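Local coordinates for uncharacterized protein (Bordetella bronchiseptica, PDB 4XG0) that probably acts as a kinase of the DUF1537 family, phosphorylating acid sugars in catabolic pathways with a sugar-binding N-terminal and a nucleotide-binding C-terminal domain, at residues Ala255-Ser265 with Gly351-Gly362; Thr114-Ile123 with Thr172-Leu183. All coordinates share one frame; numbering follows the deposited sequence. Where two conformers were deposited one is given.

Contact 1 of 2, residues Ala255-Ser265 with Gly351-Gly362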
loop_
_atom_site.group_PDB
_atom_site.type_symbol
_atom_site.label_atom_id
_atom_site.label_comp_id
_atom_site.label_asym_id
_atom_site.label_seq_id
_atom_site.Cartn_x
_atom_site.Cartn_y
_atom_site.Cartn_z
ATOM N N ALA A 255 5.729 -5.908 5.878
ATOM C CA ALA A 255 5.346 -7.333 5.810
ATOM C C ALA A 255 6.596 -8.190 5.812
ATOM O O ALA A 255 7.601 -7.808 5.212
ATOM C CB ALA A 255 4.559 -7.610 4.581
ATOM N N ALA A 256 6.524 -9.336 6.487
ATOM C CA ALA A 256 7.696 -10.208 6.661
ATOM C C ALA A 256 7.330 -11.642 6.251
ATOM O O ALA A 256 6.398 -12.221 6.791
ATOM C CB ALA A 256 8.169 -10.165 8.098
ATOM N N GLY A 257 8.071 -12.193 5.286
ATOM C CA GLY A 257 7.866 -13.556 4.843
ATOM C C GLY A 257 6.832 -13.563 3.730
ATOM O O GLY A 257 6.167 -12.545 3.507
ATOM N N PRO A 258 6.669 -14.716 3.066
ATOM C CA PRO A 258 5.705 -14.846 1.979
ATOM C C PRO A 258 4.297 -14.970 2.505
ATOM O O PRO A 258 4.093 -15.383 3.637
ATOM C CB PRO A 258 6.125 -16.154 1.327
ATOM C CG PRO A 258 6.577 -16.973 2.467
ATOM C CD PRO A 258 7.304 -16.004 3.375
ATOM N N VAL A 259 3.332 -14.576 1.693
ATOM C CA VAL A 259 1.956 -14.951 1.908
ATOM C C VAL A 259 1.783 -16.366 1.395
ATOM O O VAL A 259 2.183 -16.689 0.271
ATOM C CB VAL A 259 0.974 -13.992 1.159
ATOM C CG1 VAL A 259 -0.414 -14.565 1.212
ATOM C CG2 VAL A 259 0.972 -12.650 1.803
ATOM N N LEU A 260 1.217 -17.235 2.227
ATOM C CA LEU A 260 0.937 -18.599 1.844
ATOM C C LEU A 260 -0.524 -18.718 1.398
ATOM O O LEU A 260 -1.417 -18.362 2.143
ATOM C CB LEU A 260 1.157 -19.515 3.064
ATOM C CG LEU A 260 0.922 -20.989 2.803
ATOM C CD1 LEU A 260 1.860 -21.509 1.717
ATOM C CD2 LEU A 260 1.120 -21.777 4.094
ATOM N N VAL A 261 -0.760 -19.220 0.186
ATOM C CA VAL A 261 -2.097 -19.418 -0.335
ATOM C C VAL A 261 -2.421 -20.909 -0.500
ATOM O O VAL A 261 -1.681 -21.643 -1.143
ATOM C CB VAL A 261 -2.251 -18.695 -1.677
ATOM C CG1 VAL A 261 -3.661 -18.838 -2.212
ATOM C CG2 VAL A 261 -1.835 -17.255 -1.529
ATOM N N VAL A 262 -3.532 -21.353 0.110
ATOM C CA VAL A 262 -3.885 -22.747 0.123
ATOM C C VAL A 262 -5.200 -22.874 -0.623
ATOM O O VAL A 262 -6.211 -22.240 -0.260
ATOM C CB VAL A 262 -4.019 -23.285 1.551
ATOM C CG1 VAL A 262 -4.348 -24.741 1.503
ATOM C CG2 VAL A 262 -2.729 -23.043 2.295
ATOM N N VAL A 263 -5.156 -23.644 -1.699
ATOM C CA VAL A 263 -6.307 -23.819 -2.573
ATOM C C VAL A 263 -6.703 -25.274 -2.603
ATOM O O VAL A 263 -6.025 -26.092 -3.215
ATOM C CB VAL A 263 -5.995 -23.367 -4.018
ATOM C CG1 VAL A 263 -7.241 -23.442 -4.903
ATOM C CG2 VAL A 263 -5.406 -21.983 -4.002
ATOM N N THR A 264 -7.813 -25.583 -1.947
ATOM C CA THR A 264 -8.313 -26.953 -1.881
ATOM C C THR A 264 -9.535 -27.176 -2.753
ATOM O O THR A 264 -9.942 -28.327 -2.991
ATOM C CB THR A 264 -8.687 -27.322 -0.432
ATOM O OG1 THR A 264 -9.696 -26.422 0.034
ATOM C CG2 THR A 264 -7.499 -27.216 0.459
ATOM N N SER A 265 -10.123 -26.095 -3.257
ATOM C CA SER A 265 -11.365 -26.217 -4.003
ATOM C C SER A 265 -11.110 -26.835 -5.368
ATOM O O SER A 265 -10.044 -26.630 -5.961
ATOM C CB SER A 265 -12.009 -24.849 -4.194
ATOM O OG SER A 265 -13.307 -24.986 -4.711
ATOM N N GLY A 351 7.699 -19.274 8.808
ATOM C CA GLY A 351 7.084 -17.975 8.982
ATOM C C GLY A 351 6.329 -17.617 7.719
ATOM O O GLY A 351 6.565 -18.206 6.672
ATOM N N ALA A 352 5.396 -16.677 7.848
ATOM C CA ALA A 352 4.599 -16.204 6.732
ATOM C C ALA A 352 4.025 -14.869 7.125
ATOM O O ALA A 352 3.787 -14.587 8.313
ATOM C CB ALA A 352 3.480 -17.202 6.387
ATOM N N ALA A 353 3.815 -14.030 6.124
ATOM C CA ALA A 353 3.162 -12.770 6.322
ATOM C C ALA A 353 1.672 -12.918 6.581
ATOM O O ALA A 353 1.055 -12.024 7.143
ATOM C CB ALA A 353 3.387 -11.884 5.078
ATOM N N GLY A 354 1.116 -14.057 6.163
ATOM C CA GLY A 354 -0.291 -14.388 6.297
ATOM C C GLY A 354 -0.640 -15.615 5.468
ATOM O O GLY A 354 0.209 -16.158 4.744
ATOM N N VAL A 355 -1.893 -16.040 5.592
ATOM C CA VAL A 355 -2.436 -17.168 4.870
ATOM C C VAL A 355 -3.732 -16.772 4.206
ATOM O O VAL A 355 -4.527 -16.012 4.762
ATOM C CB VAL A 355 -2.720 -18.355 5.804
ATOM C CG1 VAL A 355 -3.253 -19.558 4.993
ATOM C CG2 VAL A 355 -1.493 -18.719 6.532
ATOM N N VAL A 356 -3.926 -17.275 2.995
ATOM C CA VAL A 356 -5.175 -17.136 2.285
ATOM C C VAL A 356 -5.688 -18.559 2.013
ATOM O O VAL A 356 -4.929 -19.441 1.576
ATOM C CB VAL A 356 -4.971 -16.417 0.918
ATOM C CG1 VAL A 356 -6.276 -16.311 0.188
ATOM C CG2 VAL A 356 -4.357 -15.059 1.101
ATOM N N ALA A 357 -6.942 -18.825 2.325
ATOM C CA ALA A 357 -7.455 -20.185 2.164
ATOM C C ALA A 357 -8.774 -20.166 1.434
ATOM O O ALA A 357 -9.696 -19.408 1.764
ATOM C CB ALA A 357 -7.603 -20.893 3.537
ATOM N N THR A 358 -8.863 -21.001 0.405
ATOM C CA THR A 358 -10.106 -21.205 -0.314
ATOM C C THR A 358 -10.204 -22.674 -0.779
ATOM O O THR A 358 -9.191 -23.294 -1.078
ATOM C CB THR A 358 -10.204 -20.238 -1.528
ATOM O OG1 THR A 358 -11.541 -20.206 -2.035
ATOM C CG2 THR A 358 -9.301 -20.667 -2.656
ATOM N N GLY A 359 -11.389 -23.280 -0.740
ATOM C CA GLY A 359 -12.568 -22.689 -0.145
ATOM C C GLY A 359 -12.725 -23.074 1.323
ATOM O O GLY A 359 -11.727 -23.167 2.058
ATOM N N GLY A 360 -13.975 -23.315 1.728
ATOM C CA GLY A 360 -14.334 -23.495 3.127
ATOM C C GLY A 360 -13.694 -24.719 3.758
ATOM O O GLY A 360 -13.311 -24.735 4.927
ATOM N N ASP A 361 -13.624 -25.776 2.977
ATOM C CA ASP A 361 -12.940 -26.982 3.396
ATOM C C ASP A 361 -11.491 -26.682 3.748
ATOM O O ASP A 361 -10.962 -27.076 4.800
ATOM C CB ASP A 361 -12.972 -27.947 2.215
ATOM C CG ASP A 361 -12.911 -29.366 2.639
ATOM O OD1 ASP A 361 -12.558 -29.589 3.806
ATOM O OD2 ASP A 361 -13.217 -30.256 1.806
ATOM N N GLY A 362 -10.830 -25.986 2.837
ATOM C CA GLY A 362 -9.459 -25.593 3.046
ATOM C C GLY A 362 -9.287 -24.663 4.240
ATOM O O GLY A 362 -8.385 -24.863 5.016
HETATM O O HOH W 1 -12.289 -29.168 -0.878
#

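Contact 2 of 2, residues Thr114-Ile123 with Thr172-Leu183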
loop_
_atom_site.group_PDB
_atom_site.type_symbol
_atom_site.label_atom_id
_atom_site.label_comp_id
_atom_site.label_asym_id
_atom_site.label_seq_id
_atom_site.Cartn_x
_atom_site.Cartn_y
_atom_site.Cartn_z
ATOM N N THR A 114 -5.333 20.652 -7.743
ATOM C CA THR A 114 -5.301 21.696 -8.754
ATOM C C THR A 114 -4.290 22.809 -8.494
ATOM O O THR A 114 -4.417 23.905 -9.057
ATOM C CB THR A 114 -6.714 22.267 -9.041
ATOM O OG1 THR A 114 -7.401 22.562 -7.818
ATOM C CG2 THR A 114 -7.527 21.280 -9.879
ATOM N N LEU A 115 -3.261 22.519 -7.695
ATOM C CA LEU A 115 -2.069 23.381 -7.575
ATOM C C LEU A 115 -2.239 24.711 -6.842
ATOM O O LEU A 115 -1.316 25.508 -6.872
ATOM C CB LEU A 115 -1.499 23.724 -8.964
ATOM C CG LEU A 115 -1.418 22.573 -9.950
ATOM C CD1 LEU A 115 -0.795 23.043 -11.265
ATOM C CD2 LEU A 115 -0.620 21.390 -9.387
ATOM N N ARG A 116 -3.392 24.962 -6.219
ATOM C CA ARG A 116 -3.607 26.232 -5.554
ATOM C C ARG A 116 -2.725 26.275 -4.326
ATOM O O ARG A 116 -2.652 25.300 -3.562
ATOM C CB ARG A 116 -5.070 26.450 -5.176
ATOM C CG ARG A 116 -5.992 26.620 -6.368
ATOM C CD ARG A 116 -7.455 26.531 -5.975
ATOM N NE ARG A 116 -7.817 25.196 -5.506
ATOM C CZ ARG A 116 -8.993 24.868 -4.964
ATOM N NH1 ARG A 116 -9.939 25.790 -4.803
ATOM N NH2 ARG A 116 -9.230 23.617 -4.573
ATOM N N GLY A 117 -2.029 27.389 -4.160
ATOM C CA GLY A 117 -1.137 27.598 -3.042
ATOM C C GLY A 117 0.206 28.167 -3.463
ATOM O O GLY A 117 0.433 28.421 -4.645
ATOM N N ALA A 118 1.085 28.374 -2.480
ATOM C CA ALA A 118 2.481 28.732 -2.715
ATOM C C ALA A 118 3.266 27.475 -3.070
ATOM O O ALA A 118 4.135 27.012 -2.315
ATOM C CB ALA A 118 3.074 29.402 -1.481
ATOM N N PHE A 119 2.958 26.942 -4.245
ATOM C CA PHE A 119 3.277 25.574 -4.584
ATOM C C PHE A 119 4.770 25.287 -4.522
ATOM O O PHE A 119 5.201 24.373 -3.791
ATOM C CB PHE A 119 2.707 25.267 -5.967
ATOM C CG PHE A 119 2.487 23.827 -6.239
ATOM C CD1 PHE A 119 1.402 23.165 -5.702
ATOM C CD2 PHE A 119 3.336 23.127 -7.084
ATOM C CE1 PHE A 119 1.205 21.816 -5.993
ATOM C CE2 PHE A 119 3.139 21.798 -7.355
ATOM C CZ PHE A 119 2.083 21.157 -6.828
ATOM N N LYS A 120 5.562 26.074 -5.266
ATOM C CA LYS A 120 6.989 25.848 -5.315
ATOM C C LYS A 120 7.622 26.196 -3.995
ATOM O O LYS A 120 8.526 25.510 -3.555
ATOM C CB LYS A 120 7.657 26.699 -6.435
ATOM C CG LYS A 120 9.150 26.467 -6.526
ATOM C CD LYS A 120 9.793 27.468 -7.587
ATOM C CE LYS A 120 11.300 27.550 -7.470
ATOM N NZ LYS A 120 11.962 26.238 -7.692
ATOM N N ALA A 121 7.146 27.254 -3.355
ATOM C CA ALA A 121 7.798 27.746 -2.145
ATOM C C ALA A 121 7.752 26.666 -1.059
ATOM O O ALA A 121 8.749 26.394 -0.397
ATOM C CB ALA A 121 7.137 29.052 -1.658
ATOM N N GLU A 122 6.597 26.028 -0.938
ATOM C CA GLU A 122 6.376 25.038 0.146
ATOM C C GLU A 122 7.144 23.768 -0.172
ATOM O O GLU A 122 7.735 23.161 0.717
ATOM C CB GLU A 122 4.886 24.742 0.355
ATOM C CG GLU A 122 4.070 25.900 0.926
ATOM C CD GLU A 122 2.704 25.445 1.426
ATOM O OE1 GLU A 122 2.516 24.216 1.528
ATOM O OE2 GLU A 122 1.830 26.292 1.731
ATOM N N ILE A 123 7.204 23.393 -1.449
ATOM C CA ILE A 123 7.937 22.184 -1.838
ATOM C C ILE A 123 9.432 22.288 -1.580
ATOM O O ILE A 123 10.017 21.402 -0.977
ATOM C CB ILE A 123 7.657 21.792 -3.302
ATOM C CG1 ILE A 123 6.245 21.201 -3.393
ATOM C CG2 ILE A 123 8.708 20.805 -3.799
ATOM C CD1 ILE A 123 5.707 21.155 -4.817
ATOM N N THR A 172 -6.904 32.229 -4.358
ATOM C CA THR A 172 -5.587 31.833 -4.878
ATOM C C THR A 172 -5.662 31.255 -6.295
ATOM O O THR A 172 -5.583 30.033 -6.484
ATOM C CB THR A 172 -4.912 30.748 -4.005
ATOM O OG1 THR A 172 -5.760 29.595 -3.942
ATOM C CG2 THR A 172 -4.633 31.263 -2.595
ATOM N N PRO A 173 -5.809 32.129 -7.297
ATOM C CA PRO A 173 -5.807 31.721 -8.700
ATOM C C PRO A 173 -4.591 30.884 -9.098
ATOM O O PRO A 173 -3.516 30.996 -8.512
ATOM C CB PRO A 173 -5.790 33.064 -9.439
ATOM C CG PRO A 173 -6.551 33.966 -8.541
ATOM C CD PRO A 173 -6.184 33.547 -7.143
ATOM N N VAL A 174 -4.777 30.063 -10.121
ATOM C CA VAL A 174 -3.705 29.233 -10.682
ATOM C C VAL A 174 -3.293 29.787 -12.045
ATOM O O VAL A 174 -4.134 29.958 -12.918
ATOM C CB VAL A 174 -4.186 27.803 -10.864
ATOM C CG1 VAL A 174 -3.121 26.931 -11.502
ATOM C CG2 VAL A 174 -4.601 27.225 -9.516
ATOM N N THR A 175 -2.003 30.046 -12.227
ATOM C CA THR A 175 -1.533 30.727 -13.423
ATOM C C THR A 175 -0.469 29.973 -14.222
ATOM O O THR A 175 0.125 30.531 -15.150
ATOM C CB THR A 175 -0.969 32.115 -13.059
ATOM O OG1 THR A 175 0.062 31.964 -12.077
ATOM C CG2 THR A 175 -2.074 32.995 -12.498
ATOM N N GLU A 176 -0.224 28.715 -13.882
ATOM C CA GLU A 176 0.683 27.899 -14.664
ATOM C C GLU A 176 0.360 26.431 -14.408
ATOM O O GLU A 176 0.423 25.974 -13.257
ATOM C CB GLU A 176 2.123 28.198 -14.266
ATOM C CG GLU A 176 3.129 27.317 -14.953
ATOM C CD GLU A 176 2.982 27.381 -16.432
ATOM O OE1 GLU A 176 3.042 28.517 -16.977
ATOM O OE2 GLU A 176 2.776 26.331 -17.039
ATOM N N SER A 177 0.010 25.716 -15.478
ATOM C CA SER A 177 -0.517 24.343 -15.418
ATOM C C SER A 177 0.611 23.330 -15.585
ATOM O O SER A 177 0.472 22.184 -15.228
ATOM C CB SER A 177 -1.482 24.118 -16.596
ATOM O OG SER A 177 -2.555 25.048 -16.623
ATOM N N HIS A 178 1.721 23.770 -16.188
ATOM C CA HIS A 178 2.810 22.862 -16.510
ATOM C C HIS A 178 3.721 22.801 -15.307
ATOM O O HIS A 178 4.479 23.753 -15.034
ATOM C CB HIS A 178 3.568 23.363 -17.767
ATOM C CG HIS A 178 4.560 22.368 -18.287
ATOM N ND1 HIS A 178 5.909 22.615 -18.327
ATOM C CD2 HIS A 178 4.392 21.093 -18.712
ATOM C CE1 HIS A 178 6.535 21.550 -18.809
ATOM N NE2 HIS A 178 5.634 20.610 -19.042
ATOM N N ILE A 179 3.612 21.712 -14.532
ATOM C CA ILE A 179 4.194 21.721 -13.199
ATOM C C ILE A 179 5.718 21.872 -13.275
ATOM O O ILE A 179 6.305 22.587 -12.468
ATOM C CB ILE A 179 3.756 20.495 -12.361
ATOM C CG1 ILE A 179 2.228 20.400 -12.373
ATOM C CG2 ILE A 179 4.302 20.641 -10.957
ATOM C CD1 ILE A 179 1.662 19.094 -11.822
ATOM N N PRO A 180 6.362 21.257 -14.284
ATOM C CA PRO A 180 7.823 21.404 -14.415
ATOM C C PRO A 180 8.266 22.862 -14.618
ATOM O O PRO A 180 9.321 23.266 -14.141
ATOM C CB PRO A 180 8.157 20.519 -15.617
ATOM C CG PRO A 180 7.031 19.519 -15.680
ATOM C CD PRO A 180 5.818 20.255 -15.218
ATOM N N THR A 181 7.459 23.645 -15.321
ATOM C CA THR A 181 7.718 25.068 -15.467
ATOM C C THR A 181 7.476 25.789 -14.130
ATOM O O THR A 181 8.302 26.582 -13.679
ATOM C CB THR A 181 6.832 25.638 -16.561
ATOM O OG1 THR A 181 7.184 25.032 -17.800
ATOM C CG2 THR A 181 7.013 27.147 -16.688
ATOM N N LEU A 182 6.361 25.468 -13.475
ATOM C CA LEU A 182 6.011 26.052 -12.170
ATOM C C LEU A 182 7.142 25.848 -11.174
ATOM O O LEU A 182 7.515 26.781 -10.444
ATOM C CB LEU A 182 4.703 25.441 -11.642
ATOM C CG LEU A 182 4.094 25.938 -10.325
ATOM C CD1 LEU A 182 3.796 27.422 -10.375
ATOM C CD2 LEU A 182 2.829 25.132 -10.034
ATOM N N LEU A 183 7.710 24.642 -11.169
ATOM C CA LEU A 183 8.748 24.284 -10.199
ATOM C C LEU A 183 10.178 24.491 -10.698
ATOM O O LEU A 183 11.096 24.574 -9.886
ATOM C CB LEU A 183 8.610 22.825 -9.758
ATOM C CG LEU A 183 7.303 22.453 -9.087
ATOM C CD1 LEU A 183 7.358 21.020 -8.682
ATOM C CD2 LEU A 183 7.034 23.305 -7.872
#

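Contact 1 of 2, residues Ala255-Ser265 with Gly351-Gly362
V259-V263 and G354-T358 run as neighbouring parallel strands, their axes 4.7 Å apart at closest approach and at 14° to each other, in the middle of the mixed sheet of the nucleotide-binding domain. The ladder illustrates how parallel pairing works: L260 and V262 of one strand both give and accept, reaching G354, V356 and T358 of the other. V262 N sits 2.8 Å from V356 O, and T358 N donates to V262 O at 3.0 Å. Before the strands, A353 N reaches P258 O.

Mostly valines line both faces of this strand pair. On the side covered by helix 412-421, V261 and V356 lie side by side, and V259 CG1 meets V356 CG2 at 4.0 Å; L260, V262 and V355 occupy the other, where helix 334-349 packs on L260 and V262. Beyond the strands a cis peptide joins T358 to G359, the N-cap of helix 360-369, in a strand-turn-helix resembling a Rossmann-type glycine turn. T264 turns its hydroxyl between its own N and carbonyl carbon (chi1 60°), placing OG1 3.1 Å from G362 CA; OG1 also bonds weakly to T358 O, the oxygen T264 N uses. One water bridges T264 O and D361 OD2, 3.0 Å from the latter.

Contact 2 of 2, residues Thr114-Ile123 with Thr172-Leu183
L115, F119 and I123 meet I179, L182 and L183 in an apolar cluster that shows how a loop and a helix start can share one small core. The short helical segments 119-123 and 179-183 have axes 10.3 Å apart at 67°, and side chains span the gap. The F119 ring, swung out with CG anti to the backbone N (chi1 -158°), is central: L183 CD2 lies at its edge near the ring plane, while L182 CD2 comes obliquely to CD2 at 3.6 Å and I179 CG2 obliquely to CE2. L183 CD2 also touches I123 CD1. L115 splits its branches, CD2 going to I179 CD1 at 4.1 Å and CD1 to the carbonyl O of E176.

A second patch gathers around V174. Its CG2 touches both T114 O, at 3.4 Å, and R116 CG, at 3.5 Å, and the R116 and T172 side chains cross at about a right angle, with R116 CB against T172 OG1.

Among polar contacts, K120 runs extended past L183 in the opposite direction and bends only at its last torsion (chi4 60°), where NZ hydrogen-bonds to L183 O at 2.9 Å; the same NZ forms a salt bridge with D124. The end of R116 leads away from 172-183, its NE to a salt bridge with D112 and its NH1 to one with D169. Its side chain is also about 3 Å from a bound citrate, probably from the crystallisation liquor, which is consistent with an anion-accepting pocket in the sugar-binding domain, bordered here by the loop that leads into helix 119-130.

Overall arrangement
From the N terminus, the chain first lays down strands 28-32 to 106-110 of the sugar-binding domain's parallel sheet. Contact 2 then closes a loop of 48 residues, through strand 135-139 and the small antiparallel sheet 147-160, and packs the 172-178 loop and helix 179-183 against the start of helix 119-130 and the loop before it. Strands 186-188, 209-212 and 234-238 complete the sheet. After helix 240-252 the chain enters the second domain, where contact 1 closes a longer loop of 85 residues and joins the central strands 259-263 and 354-358. The loops follow in series, neither nesting nor crossing. Their centres, about 47 Å apart, lie on opposite sides of the chain's centre, each domain having closures of its own.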